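Side-chain contacts in putative phosphoenolpyruvate-dependent sugar phosphotransferase system (PTS) permease (Klebsiella pneumoniae subsp. pneumoniae, PDB 3MTQ), which probably serves as the IIA component of a mannose/fructose-type PTS sugar transporter, passing on a phosphoryl group derived from phosphoenolpyruvate: residues A[35-40]-A[48-53]; A[24-29]-A[108-113]; A[96-99]-A[103-106]. All coordinates share one frame; numbering follows the deposited sequence.

Overall arrangement
All three contacts pack side chains against the same four-stranded parallel sheet, and none has a hydrogen bond across it. Interaction 2 is the core contact, its centre about 5 Å from that of the chain: a leucine over a phenylalanine ring on a central strand. Interactions 1 and 3, both partly buried, hold the strands that are outermost within the chain, 50-55 and 104-108, lie on opposite sides of the chain centre, and do not touch each other. Interaction 1 is purely aliphatic; interaction 3 adds a pair of phenylalanines. Interactions 1 and 2 meet directly, L36 CD2 lying 3.5 Å from L110 CD2, whereas 3 adjoins 2 through the sequence. All three regions also reach the second subunit.

Interaction 1. Residues A[35-40]-A[48-53]; sequences GLLNSV and PDIHTL
L37 is the side chain through which helix 32-44 chiefly meets strand 50-55, outermost in the sheet within this chain, and its two methyl groups divide the work. L37 CD1 settles against I50, 3.7 Å from I50 CG2 and equally near I50 CD1, so that it sits between the branch methyl and the end of the longer arm. L37 CD2 reaches instead to T52 CG2, at 4.0 Å. The two larger side chains slide past one another in opposite directions rather than meeting end on. One helical turn further on, V40 adds a looser contact, its CG1 4.3 Å from I50 CD1.

This is the first beta-alpha-beta unit of the fold: strand 22-29, helix 32-44 and strand 50-55, with the helix running back across the sheet so that the two strands can lie parallel. The local axes of the helix and the second strand accordingly run nearly antiparallel, at 157°, and approach to 9.7 Å. At that spacing the gap is bridged by side chains, and L37 spans it because its CG is anti to the backbone N (chi1 -180°), which carries both methyls outward to the strand.

Alternation along the strand turns I50 and T52 to the helix, while H51 between them points away and packs edge-to-face with F74. At T52 a chi1 of 62° sends the methyl toward L37 while the hydroxyl hydrogen-bonds to N34 OD1, just before the helical segment. Behind the first shell, I50 also rests on Y24 and F26 of the neighbouring strand, and V40 leans on L112, I115 and L119 of helix 112-120. On another side of the helix, S39 OG and N38 OD1 hydrogen-bond to H29 O and S31 N of the second subunit.

Interaction 2. Residues A[24-29]-A[108-113]; sequences YIFASH and SGLNLP
L110 lays one of its methyl groups over a face of the F26 ring, and this CH-pi contact is the heart of the interaction. L110 CD2 stands 4.2 Å from the F26 ring centroid and 27° off the ring normal. It lies toward the CG-CD1 side, the closest approach being 3.8 Å from L110 CD2 to F26 CD1. The two side chains cross at about a right angle. F26 chi1 (-60°) sets the ring beside the backbone N, and the small chi2 (-12°) sets how its face is turned to the methyl.

The other leucine methyl meets backbone: L110 CD1 lies 4.2 Å from A27 O, a loose van der Waals contact of a methyl with a carbonyl oxygen. L110 thus fits against strand 22-29, a central strand of this parallel alpha/beta sandwich, from the loop that joins strand 104-108 to helix 112-120. I83 on the adjacent strand and F32 and L36 of helix 32-44 pack round the same side chain, leaving it buried.

The polar contacts hold the loop itself. N111 ND2 donates to G109 O over 2.9 Å, almost in line with the carbonyl bond, although the acceptor is tilted out of the N111 amide plane. At the other end of that amide, OD1 caps helix 112-120 by accepting from L114 N, so N111, the N-cap residue, ties the helix start to the turn. G109 has a positive phi, where glycine, lacking CB, avoids the preceding carbonyl O.

Interaction 3. Residues A[96-99]-A[103-106]; sequences VRFL and HFHL
An apolar contact, with an oblique pair of phenylalanines at its centre, closes the short connection between helix 90-96 and strand 104-108, the last of the sheet within this chain. In this parallel alpha/beta fold the 3-10 turn at 97-98 brings the chain round, and F104 and L106, on the same side of the strand, face back to the residues just left behind.

F104 makes the central contact. Its CG is anti to the backbone N (chi1 -179°), which carries the ring out to the turn, and F98 CB lies over one face, 3.5 Å from the F104 ring centroid and 16° off the normal. The carbonyl oxygen F98 O also touches the ring, 3.3 Å from F104 CD2, without a hydrogen bond. The F98 ring itself leads away, its plane inclined at 39° to that of F104. It packs against V67, E68 and V71 of helix 63-72, while R97 CD lies over the rim of one of its faces.

L99 CB points away from the strand, but the end of the side chain returns, and L99 CD2 lies 4.0 Å from F104 CE2 and 4.1 Å from L106 CB. F104 and L106 also hydrogen-bond through their backbones to N146 of the second subunit, into which the sheet runs on. V96 CB points away from the strand, yet its CG2 branch meets L106 CD2 at 3.8 Å.

Interaction 1. Residues A[35-40]-A[48-53]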
ATOM      1  N   GLY A  35      -1.689   8.914   4.066  1.00 20.25           N
ATOM      2  CA  GLY A  35      -0.750   8.157   4.879  1.00 21.80           C
ATOM      3  C   GLY A  35       0.448   7.643   4.058  1.00 22.04           C
ATOM      4  O   GLY A  35       1.582   7.723   4.516  1.00 20.16           O
ATOM      5  N   LEU A  36       0.172   7.145   2.840  1.00 23.55           N
ATOM      6  CA  LEU A  36       1.224   6.676   1.926  1.00 24.49           C
ATOM      7  C   LEU A  36       2.155   7.818   1.482  1.00 24.30           C
ATOM      8  O   LEU A  36       3.371   7.673   1.467  1.00 24.18           O
ATOM      9  CB  LEU A  36       0.632   5.986   0.673  1.00 23.19           C
ATOM     10  CG  LEU A  36       1.666   5.371  -0.286  1.00 26.22           C
ATOM     11  CD1 LEU A  36       2.514   4.384   0.450  1.00 23.85           C
ATOM     12  CD2 LEU A  36       0.925   4.701  -1.409  1.00 22.84           C
ATOM     13  N   LEU A  37       1.576   8.961   1.135  1.00 25.07           N
ATOM     14  CA  LEU A  37       2.371  10.157   0.812  1.00 24.54           C
ATOM     15  C   LEU A  37       3.271  10.534   1.996  1.00 23.73           C
ATOM     16  O   LEU A  37       4.372  10.969   1.813  1.00 22.20           O
ATOM     17  CB  LEU A  37       1.467  11.318   0.395  1.00 25.17           C
ATOM     18  CG  LEU A  37       2.200  12.614   0.030  1.00 26.00           C
ATOM     19  CD1 LEU A  37       3.118  12.359  -1.143  1.00 26.52           C
ATOM     20  CD2 LEU A  37       1.166  13.715  -0.285  1.00 30.15           C
ATOM     21  N   ASN A  38       2.773  10.367   3.208  1.00 25.30           N
ATOM     22  CA  ASN A  38       3.584  10.590   4.416  1.00 25.35           C
ATOM     23  C   ASN A  38       4.832   9.708   4.441  1.00 25.59           C
ATOM     24  O   ASN A  38       5.947  10.194   4.654  1.00 26.83           O
ATOM     25  CB  ASN A  38       2.723  10.430   5.661  1.00 24.53           C
ATOM     26  CG  ASN A  38       3.437  10.813   6.914  1.00 26.27           C
ATOM     27  OD1 ASN A  38       3.355  10.103   7.924  1.00 26.73           O
ATOM     28  ND2 ASN A  38       4.142  11.947   6.877  1.00 28.16           N
ATOM     29  N   SER A  39       4.659   8.422   4.159  1.00 24.75           N
ATOM     30  CA  SER A  39       5.766   7.481   4.073  1.00 24.45           C
ATOM     31  C   SER A  39       6.822   7.917   3.061  1.00 22.80           C
ATOM     32  O   SER A  39       8.029   7.910   3.361  1.00 22.20           O
ATOM     33  CB  SER A  39       5.248   6.097   3.715  1.00 24.59           C
ATOM     34  OG  SER A  39       4.476   5.557   4.767  1.00 26.89           O
ATOM     35  N   VAL A  40       6.342   8.256   1.877  1.00 22.79           N
ATOM     36  CA  VAL A  40       7.158   8.622   0.730  1.00 22.81           C
ATOM     37  C   VAL A  40       7.985   9.839   1.087  1.00 23.57           C
ATOM     38  O   VAL A  40       9.150   9.939   0.768  1.00 22.23           O
ATOM     39  CB  VAL A  40       6.263   8.917  -0.493  1.00 23.36           C
ATOM     40  CG1 VAL A  40       7.066   9.594  -1.657  1.00 24.48           C
ATOM     41  CG2 VAL A  40       5.468   7.653  -0.946  1.00 21.30           C
ATOM     42  N   PRO A  48       5.852  17.829  -4.049  1.00 30.90           N
ATOM     43  CA  PRO A  48       4.944  18.844  -4.546  1.00 30.94           C
ATOM     44  C   PRO A  48       4.041  18.375  -5.700  1.00 30.42           C
ATOM     45  O   PRO A  48       2.948  18.901  -5.850  1.00 30.51           O
ATOM     46  CB  PRO A  48       5.883  19.967  -5.010  1.00 31.52           C
ATOM     47  CG  PRO A  48       7.176  19.377  -5.202  1.00 32.53           C
ATOM     48  CD  PRO A  48       7.264  18.163  -4.318  1.00 31.23           C
ATOM     49  N   ASP A  49       4.472  17.372  -6.478  1.00 29.97           N
ATOM     50  CA  ASP A  49       3.674  16.902  -7.599  1.00 30.08           C
ATOM     51  C   ASP A  49       2.865  15.627  -7.380  1.00 29.79           C
ATOM     52  O   ASP A  49       2.339  15.042  -8.353  1.00 29.88           O
ATOM     53  CB  ASP A  49       4.574  16.764  -8.822  1.00 31.12           C
ATOM     54  CG  ASP A  49       5.188  18.097  -9.209  1.00 32.70           C
ATOM     55  OD1 ASP A  49       4.397  19.063  -9.333  1.00 35.65           O
ATOM     56  OD2 ASP A  49       6.435  18.185  -9.304  1.00 34.68           O
ATOM     57  N   ILE A  50       2.727  15.213  -6.119  1.00 28.69           N
ATOM     58  CA  ILE A  50       1.805  14.134  -5.761  1.00 26.91           C
ATOM     59  C   ILE A  50       0.589  14.765  -5.133  1.00 27.30           C
ATOM     60  O   ILE A  50       0.711  15.521  -4.169  1.00 28.23           O
ATOM     61  CB  ILE A  50       2.426  13.126  -4.804  1.00 26.49           C
ATOM     62  CG1 ILE A  50       3.671  12.448  -5.451  1.00 26.04           C
ATOM     63  CG2 ILE A  50       1.364  12.096  -4.381  1.00 24.92           C
ATOM     64  CD1 ILE A  50       4.439  11.487  -4.519  1.00 21.40           C
ATOM     65  N   HIS A  51      -0.573  14.470  -5.684  1.00 26.39           N
ATOM     66  CA  HIS A  51      -1.840  14.967  -5.183  1.00 26.32           C
ATOM     67  C   HIS A  51      -2.582  13.796  -4.653  1.00 26.13           C
ATOM     68  O   HIS A  51      -2.422  12.668  -5.125  1.00 25.97           O
ATOM     69  CB  HIS A  51      -2.598  15.681  -6.296  1.00 25.93           C
ATOM     70  CG  HIS A  51      -1.766  16.727  -6.956  1.00 28.31           C
ATOM     71  ND1 HIS A  51      -1.771  18.047  -6.550  1.00 31.40           N
ATOM     72  CD2 HIS A  51      -0.810  16.628  -7.908  1.00 28.13           C
ATOM     73  CE1 HIS A  51      -0.880  18.721  -7.254  1.00 30.43           C
ATOM     74  NE2 HIS A  51      -0.279  17.882  -8.080  1.00 31.79           N
ATOM     75  N   THR A  52      -3.389  14.013  -3.636  1.00 25.43           N
ATOM     76  CA  THR A  52      -4.121  12.882  -3.075  1.00 25.35           C
ATOM     77  C   THR A  52      -5.625  13.077  -3.211  1.00 26.49           C
ATOM     78  O   THR A  52      -6.167  14.195  -3.026  1.00 27.42           O
ATOM     79  CB  THR A  52      -3.790  12.626  -1.631  1.00 25.56           C
ATOM     80  OG1 THR A  52      -4.175  13.787  -0.847  1.00 24.65           O
ATOM     81  CG2 THR A  52      -2.321  12.226  -1.430  1.00 24.44           C
ATOM     82  N   LEU A  53      -6.308  11.993  -3.526  1.00 25.61           N
ATOM     83  CA  LEU A  53      -7.753  11.975  -3.468  1.00 25.04           C
ATOM     84  C   LEU A  53      -8.166  10.948  -2.421  1.00 25.61           C
ATOM     85  O   LEU A  53      -7.910   9.763  -2.576  1.00 23.06           O
ATOM     86  CB  LEU A  53      -8.389  11.678  -4.818  1.00 24.90           C
ATOM     87  CG  LEU A  53      -9.918  11.848  -4.871  1.00 27.19           C
ATOM     88  CD1 LEU A  53     -10.430  12.361  -6.241  1.00 29.16           C
ATOM     89  CD2 LEU A  53     -10.701  10.597  -4.394  1.00 26.89           C
TER

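Interaction 2. Residues A[24-29]-A[108-113]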
ATOM      1  N   TYR A  24       1.365  13.119 -10.274  1.00 24.46           N
ATOM      2  CA  TYR A  24       0.878  11.868  -9.687  0.50 24.72           C
ATOM      3  C   TYR A  24      -0.355  12.127  -8.824  1.00 24.75           C
ATOM      4  O   TYR A  24      -0.435  13.162  -8.113  1.00 25.04           O
ATOM      5  CB  TYR A  24       1.968  11.197  -8.837  0.50 24.48           C
ATOM      6  CG  TYR A  24       3.330  11.041  -9.497  0.50 23.88           C
ATOM      7  CD1 TYR A  24       3.751   9.811 -10.005  0.50 23.79           C
ATOM      8  CD2 TYR A  24       4.206  12.113  -9.585  0.50 24.98           C
ATOM      9  CE1 TYR A  24       4.991   9.669 -10.588  0.50 23.11           C
ATOM     10  CE2 TYR A  24       5.447  11.984 -10.178  0.50 25.74           C
ATOM     11  CZ  TYR A  24       5.835  10.756 -10.679  0.50 24.75           C
ATOM     12  OH  TYR A  24       7.086  10.665 -11.246  0.50 24.75           O
ATOM     13  N   ILE A  25      -1.316  11.204  -8.890  1.00 23.82           N
ATOM     14  CA  ILE A  25      -2.488  11.218  -8.027  1.00 23.16           C
ATOM     15  C   ILE A  25      -2.495   9.866  -7.282  1.00 22.65           C
ATOM     16  O   ILE A  25      -2.364   8.770  -7.912  1.00 21.85           O
ATOM     17  CB  ILE A  25      -3.812  11.367  -8.768  1.00 22.15           C
ATOM     18  CG1 ILE A  25      -3.948  12.731  -9.421  1.00 23.60           C
ATOM     19  CG2 ILE A  25      -4.987  11.073  -7.791  1.00 22.63           C
ATOM     20  CD1 ILE A  25      -5.074  12.786 -10.462  1.00 24.89           C
ATOM     21  N   PHE A  26      -2.541   9.944  -5.969  1.00 21.73           N
ATOM     22  CA  PHE A  26      -2.835   8.783  -5.142  1.00 21.71           C
ATOM     23  C   PHE A  26      -4.286   8.890  -4.800  1.00 21.94           C
ATOM     24  O   PHE A  26      -4.751   9.930  -4.230  1.00 19.44           O
ATOM     25  CB  PHE A  26      -2.047   8.695  -3.828  1.00 22.40           C
ATOM     26  CG  PHE A  26      -0.540   8.627  -3.964  1.00 23.23           C
ATOM     27  CD1 PHE A  26       0.106   8.404  -5.186  1.00 22.69           C
ATOM     28  CD2 PHE A  26       0.232   8.740  -2.812  1.00 22.74           C
ATOM     29  CE1 PHE A  26       1.498   8.368  -5.245  1.00 26.83           C
ATOM     30  CE2 PHE A  26       1.614   8.676  -2.873  1.00 25.82           C
ATOM     31  CZ  PHE A  26       2.242   8.498  -4.081  1.00 24.53           C
ATOM     32  N   ALA A  27      -5.032   7.844  -5.152  1.00 20.19           N
ATOM     33  CA  ALA A  27      -6.468   7.816  -4.926  1.00 20.74           C
ATOM     34  C   ALA A  27      -6.918   6.602  -4.118  1.00 21.58           C
ATOM     35  O   ALA A  27      -6.631   5.459  -4.446  1.00 21.72           O
ATOM     36  CB  ALA A  27      -7.240   7.942  -6.219  1.00 17.92           C
ATOM     37  N   SER A  28      -7.591   6.857  -3.012  1.00 21.30           N
ATOM     38  CA  SER A  28      -7.984   5.752  -2.107  1.00 21.75           C
ATOM     39  C   SER A  28      -9.346   5.928  -1.449  1.00 22.35           C
ATOM     40  O   SER A  28      -9.859   7.054  -1.322  1.00 22.18           O
ATOM     41  CB  SER A  28      -6.906   5.553  -1.024  1.00 21.58           C
ATOM     42  OG  SER A  28      -6.933   6.652  -0.073  1.00 20.70           O
ATOM     43  N   HIS A  29      -9.904   4.790  -1.015  1.00 22.29           N
ATOM     44  CA  HIS A  29     -10.965   4.773  -0.003  1.00 21.72           C
ATOM     45  C   HIS A  29     -10.339   5.303   1.268  1.00 20.18           C
ATOM     46  O   HIS A  29      -9.365   4.808   1.780  1.00 18.91           O
ATOM     47  CB  HIS A  29     -11.498   3.349   0.251  1.00 22.50           C
ATOM     48  CG  HIS A  29     -12.194   2.714  -0.916  1.00 20.90           C
ATOM     49  ND1 HIS A  29     -11.510   2.150  -1.978  1.00 22.43           N
ATOM     50  CD2 HIS A  29     -13.505   2.466  -1.138  1.00 22.38           C
ATOM     51  CE1 HIS A  29     -12.380   1.637  -2.830  1.00 24.05           C
ATOM     52  NE2 HIS A  29     -13.596   1.791  -2.334  1.00 24.98           N
ATOM     53  N   SER A 108      -3.411   0.353 -10.611  1.00 24.12           N
ATOM     54  CA  SER A 108      -4.225  -0.073  -9.472  0.50 24.92           C
ATOM     55  C   SER A 108      -3.393  -0.859  -8.494  1.00 24.98           C
ATOM     56  O   SER A 108      -2.696  -1.798  -8.890  1.00 27.45           O
ATOM     57  CB  SER A 108      -5.385  -0.954  -9.930  0.50 25.36           C
ATOM     58  OG  SER A 108      -4.970  -2.299 -10.059  0.50 27.67           O
ATOM     59  N   GLY A 109      -3.470  -0.493  -7.205  1.00 24.27           N
ATOM     60  CA  GLY A 109      -2.717  -1.218  -6.144  1.00 22.92           C
ATOM     61  C   GLY A 109      -1.602  -0.421  -5.493  1.00 22.05           C
ATOM     62  O   GLY A 109      -0.480  -0.876  -5.322  1.00 21.42           O
ATOM     63  N   LEU A 110      -1.927   0.776  -5.030  1.00 20.89           N
ATOM     64  CA  LEU A 110      -0.995   1.572  -4.299  1.00 20.17           C
ATOM     65  C   LEU A 110      -0.183   0.821  -3.273  1.00 18.47           C
ATOM     66  O   LEU A 110      -0.714   0.022  -2.491  1.00 19.24           O
ATOM     67  CB  LEU A 110      -1.753   2.644  -3.505  1.00 20.56           C
ATOM     68  CG  LEU A 110      -2.120   3.987  -4.044  1.00 25.52           C
ATOM     69  CD1 LEU A 110      -2.855   4.645  -2.890  1.00 27.54           C
ATOM     70  CD2 LEU A 110      -0.900   4.815  -4.437  1.00 26.25           C
ATOM     71  N   ASN A 111       1.110   1.115  -3.254  1.00 18.14           N
ATOM     72  CA  ASN A 111       2.043   0.529  -2.315  1.00 18.62           C
ATOM     73  C   ASN A 111       3.326   1.312  -2.368  1.00 17.58           C
ATOM     74  O   ASN A 111       3.576   2.053  -3.316  1.00 21.48           O
ATOM     75  CB  ASN A 111       2.277  -0.993  -2.626  1.00 18.47           C
ATOM     76  CG  ASN A 111       3.039  -1.228  -3.910  1.00 18.30           C
ATOM     77  OD1 ASN A 111       4.281  -1.137  -3.949  1.00 21.10           O
ATOM     78  ND2 ASN A 111       2.314  -1.585  -4.975  1.00 22.85           N
ATOM     79  N   LEU A 112       4.095   1.230  -1.313  1.00 19.02           N
ATOM     80  CA  LEU A 112       5.282   2.042  -1.155  1.00 18.69           C
ATOM     81  C   LEU A 112       6.398   1.675  -2.120  1.00 18.82           C
ATOM     82  O   LEU A 112       6.976   2.528  -2.791  1.00 18.95           O
ATOM     83  CB  LEU A 112       5.796   1.964   0.278  1.00 19.17           C
ATOM     84  CG  LEU A 112       6.907   2.936   0.694  1.00 20.93           C
ATOM     85  CD1 LEU A 112       6.794   4.423   0.194  1.00 20.25           C
ATOM     86  CD2 LEU A 112       7.117   2.872   2.239  1.00 23.64           C
ATOM     87  N   PRO A 113       6.681   0.389  -2.232  1.00 18.73           N
ATOM     88  CA  PRO A 113       7.793   0.151  -3.146  1.00 18.62           C
ATOM     89  C   PRO A 113       7.520   0.728  -4.533  1.00 17.32           C
ATOM     90  O   PRO A 113       8.432   1.279  -5.177  1.00 20.35           O
ATOM     91  CB  PRO A 113       7.882  -1.386  -3.224  1.00 19.13           C
ATOM     92  CG  PRO A 113       6.873  -1.955  -2.251  1.00 16.75           C
ATOM     93  CD  PRO A 113       6.253  -0.780  -1.455  1.00 18.91           C
TER

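Interaction 3. Residues A[96-99]-A[103-106]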
ATOM      1  N   VAL A  96     -11.350   4.870 -14.526  1.00 23.96           N
ATOM      2  CA  VAL A  96     -11.317   4.110 -15.776  1.00 25.01           C
ATOM      3  C   VAL A  96     -11.801   4.931 -16.997  1.00 25.64           C
ATOM      4  O   VAL A  96     -11.308   4.763 -18.114  1.00 24.70           O
ATOM      5  CB  VAL A  96     -12.075   2.776 -15.570  1.00 25.64           C
ATOM      6  CG1 VAL A  96     -12.393   2.045 -16.875  1.00 27.12           C
ATOM      7  CG2 VAL A  96     -11.271   1.910 -14.612  1.00 24.52           C
ATOM      8  N   ARG A  97     -12.693   5.890 -16.757  1.00 26.90           N
ATOM      9  CA  ARG A  97     -13.262   6.689 -17.848  1.00 27.81           C
ATOM     10  C   ARG A  97     -12.220   7.580 -18.507  1.00 28.15           C
ATOM     11  O   ARG A  97     -12.379   7.975 -19.660  1.00 28.02           O
ATOM     12  CB  ARG A  97     -14.427   7.555 -17.349  1.00 28.52           C
ATOM     13  CG  ARG A  97     -14.136   8.323 -16.115  1.00 29.67           C
ATOM     14  CD  ARG A  97     -14.860   9.648 -16.028  1.00 33.48           C
ATOM     15  NE  ARG A  97     -16.138   9.666 -16.734  1.00 38.22           N
ATOM     16  CZ  ARG A  97     -17.340   9.484 -16.186  1.00 41.24           C
ATOM     17  NH1 ARG A  97     -18.429   9.535 -16.965  1.00 40.51           N
ATOM     18  NH2 ARG A  97     -17.475   9.253 -14.886  1.00 43.70           N
ATOM     19  N   PHE A  98     -11.171   7.932 -17.763  1.00 28.83           N
ATOM     20  CA  PHE A  98     -10.123   8.836 -18.257  1.00 28.82           C
ATOM     21  C   PHE A  98      -9.058   8.199 -19.122  1.00 29.35           C
ATOM     22  O   PHE A  98      -8.159   8.892 -19.618  1.00 28.88           O
ATOM     23  CB  PHE A  98      -9.462   9.582 -17.104  1.00 29.53           C
ATOM     24  CG  PHE A  98     -10.414  10.408 -16.338  1.00 27.91           C
ATOM     25  CD1 PHE A  98     -10.758  11.668 -16.776  1.00 30.80           C
ATOM     26  CD2 PHE A  98     -11.019   9.909 -15.189  1.00 31.69           C
ATOM     27  CE1 PHE A  98     -11.671  12.444 -16.051  1.00 26.97           C
ATOM     28  CE2 PHE A  98     -11.932  10.674 -14.469  1.00 30.12           C
ATOM     29  CZ  PHE A  98     -12.254  11.948 -14.919  1.00 28.36           C
ATOM     30  N   LEU A  99      -9.174   6.915 -19.396  1.00 29.50           N
ATOM     31  CA  LEU A  99      -8.253   6.330 -20.360  1.00 30.30           C
ATOM     32  C   LEU A  99      -8.400   6.949 -21.789  1.00 31.16           C
ATOM     33  O   LEU A  99      -7.622   6.624 -22.692  1.00 32.01           O
ATOM     34  CB  LEU A  99      -8.416   4.803 -20.385  1.00 30.20           C
ATOM     35  CG  LEU A  99      -8.236   4.039 -19.061  1.00 31.37           C
ATOM     36  CD1 LEU A  99      -8.735   2.607 -19.166  1.00 30.51           C
ATOM     37  CD2 LEU A  99      -6.774   4.092 -18.568  1.00 31.24           C
ATOM     38  N   HIS A 103      -1.941  11.039 -22.480  1.00 24.98           N
ATOM     39  CA  HIS A 103      -0.899  11.076 -21.449  1.00 25.04           C
ATOM     40  C   HIS A 103      -1.433  10.672 -20.066  1.00 24.90           C
ATOM     41  O   HIS A 103      -0.861  11.020 -19.048  1.00 26.27           O
ATOM     42  CB  HIS A 103      -0.229  12.451 -21.354  1.00 25.60           C
ATOM     43  CG  HIS A 103       0.213  13.048 -22.667  1.00 26.11           C
ATOM     44  ND1 HIS A 103      -0.103  14.338 -23.038  1.00 27.31           N
ATOM     45  CD2 HIS A 103       1.007  12.559 -23.652  1.00 27.78           C
ATOM     46  CE1 HIS A 103       0.450  14.612 -24.204  1.00 31.01           C
ATOM     47  NE2 HIS A 103       1.123  13.544 -24.608  1.00 27.66           N
ATOM     48  N   PHE A 104      -2.522   9.922 -20.047  1.00 25.16           N
ATOM     49  CA  PHE A 104      -3.138   9.445 -18.813  1.00 24.76           C
ATOM     50  C   PHE A 104      -2.786   7.991 -18.568  1.00 24.21           C
ATOM     51  O   PHE A 104      -2.866   7.139 -19.475  1.00 23.16           O
ATOM     52  CB  PHE A 104      -4.648   9.634 -18.885  1.00 24.89           C
ATOM     53  CG  PHE A 104      -5.376   9.207 -17.649  1.00 26.20           C
ATOM     54  CD1 PHE A 104      -5.607  10.098 -16.629  1.00 25.92           C
ATOM     55  CD2 PHE A 104      -5.828   7.908 -17.523  1.00 25.65           C
ATOM     56  CE1 PHE A 104      -6.266   9.701 -15.487  1.00 27.08           C
ATOM     57  CE2 PHE A 104      -6.485   7.496 -16.400  1.00 25.85           C
ATOM     58  CZ  PHE A 104      -6.718   8.398 -15.375  1.00 25.82           C
ATOM     59  N   HIS A 105      -2.387   7.710 -17.335  1.00 23.24           N
ATOM     60  CA  HIS A 105      -1.950   6.382 -16.917  1.00 23.03           C
ATOM     61  C   HIS A 105      -2.598   6.015 -15.603  1.00 23.18           C
ATOM     62  O   HIS A 105      -2.600   6.840 -14.658  1.00 22.82           O
ATOM     63  CB  HIS A 105      -0.442   6.373 -16.795  1.00 22.27           C
ATOM     64  CG  HIS A 105       0.248   6.699 -18.074  1.00 20.79           C
ATOM     65  ND1 HIS A 105       0.557   5.729 -19.017  1.00 20.86           N
ATOM     66  CD2 HIS A 105       0.603   7.886 -18.611  1.00 22.27           C
ATOM     67  CE1 HIS A 105       1.130   6.318 -20.049  1.00 24.04           C
ATOM     68  NE2 HIS A 105       1.165   7.623 -19.829  1.00 24.86           N
ATOM     69  N   LEU A 106      -3.200   4.827 -15.561  1.00 21.66           N
ATOM     70  CA  LEU A 106      -3.956   4.337 -14.403  1.00 20.77           C
ATOM     71  C   LEU A 106      -3.319   3.061 -13.903  1.00 21.86           C
ATOM     72  O   LEU A 106      -3.254   2.068 -14.641  1.00 20.61           O
ATOM     73  CB  LEU A 106      -5.461   4.114 -14.721  1.00 20.16           C
ATOM     74  CG  LEU A 106      -6.368   3.669 -13.542  1.00 19.29           C
ATOM     75  CD1 LEU A 106      -6.323   4.758 -12.377  1.00 18.92           C
ATOM     76  CD2 LEU A 106      -7.843   3.401 -13.990  1.00 18.86           C
TER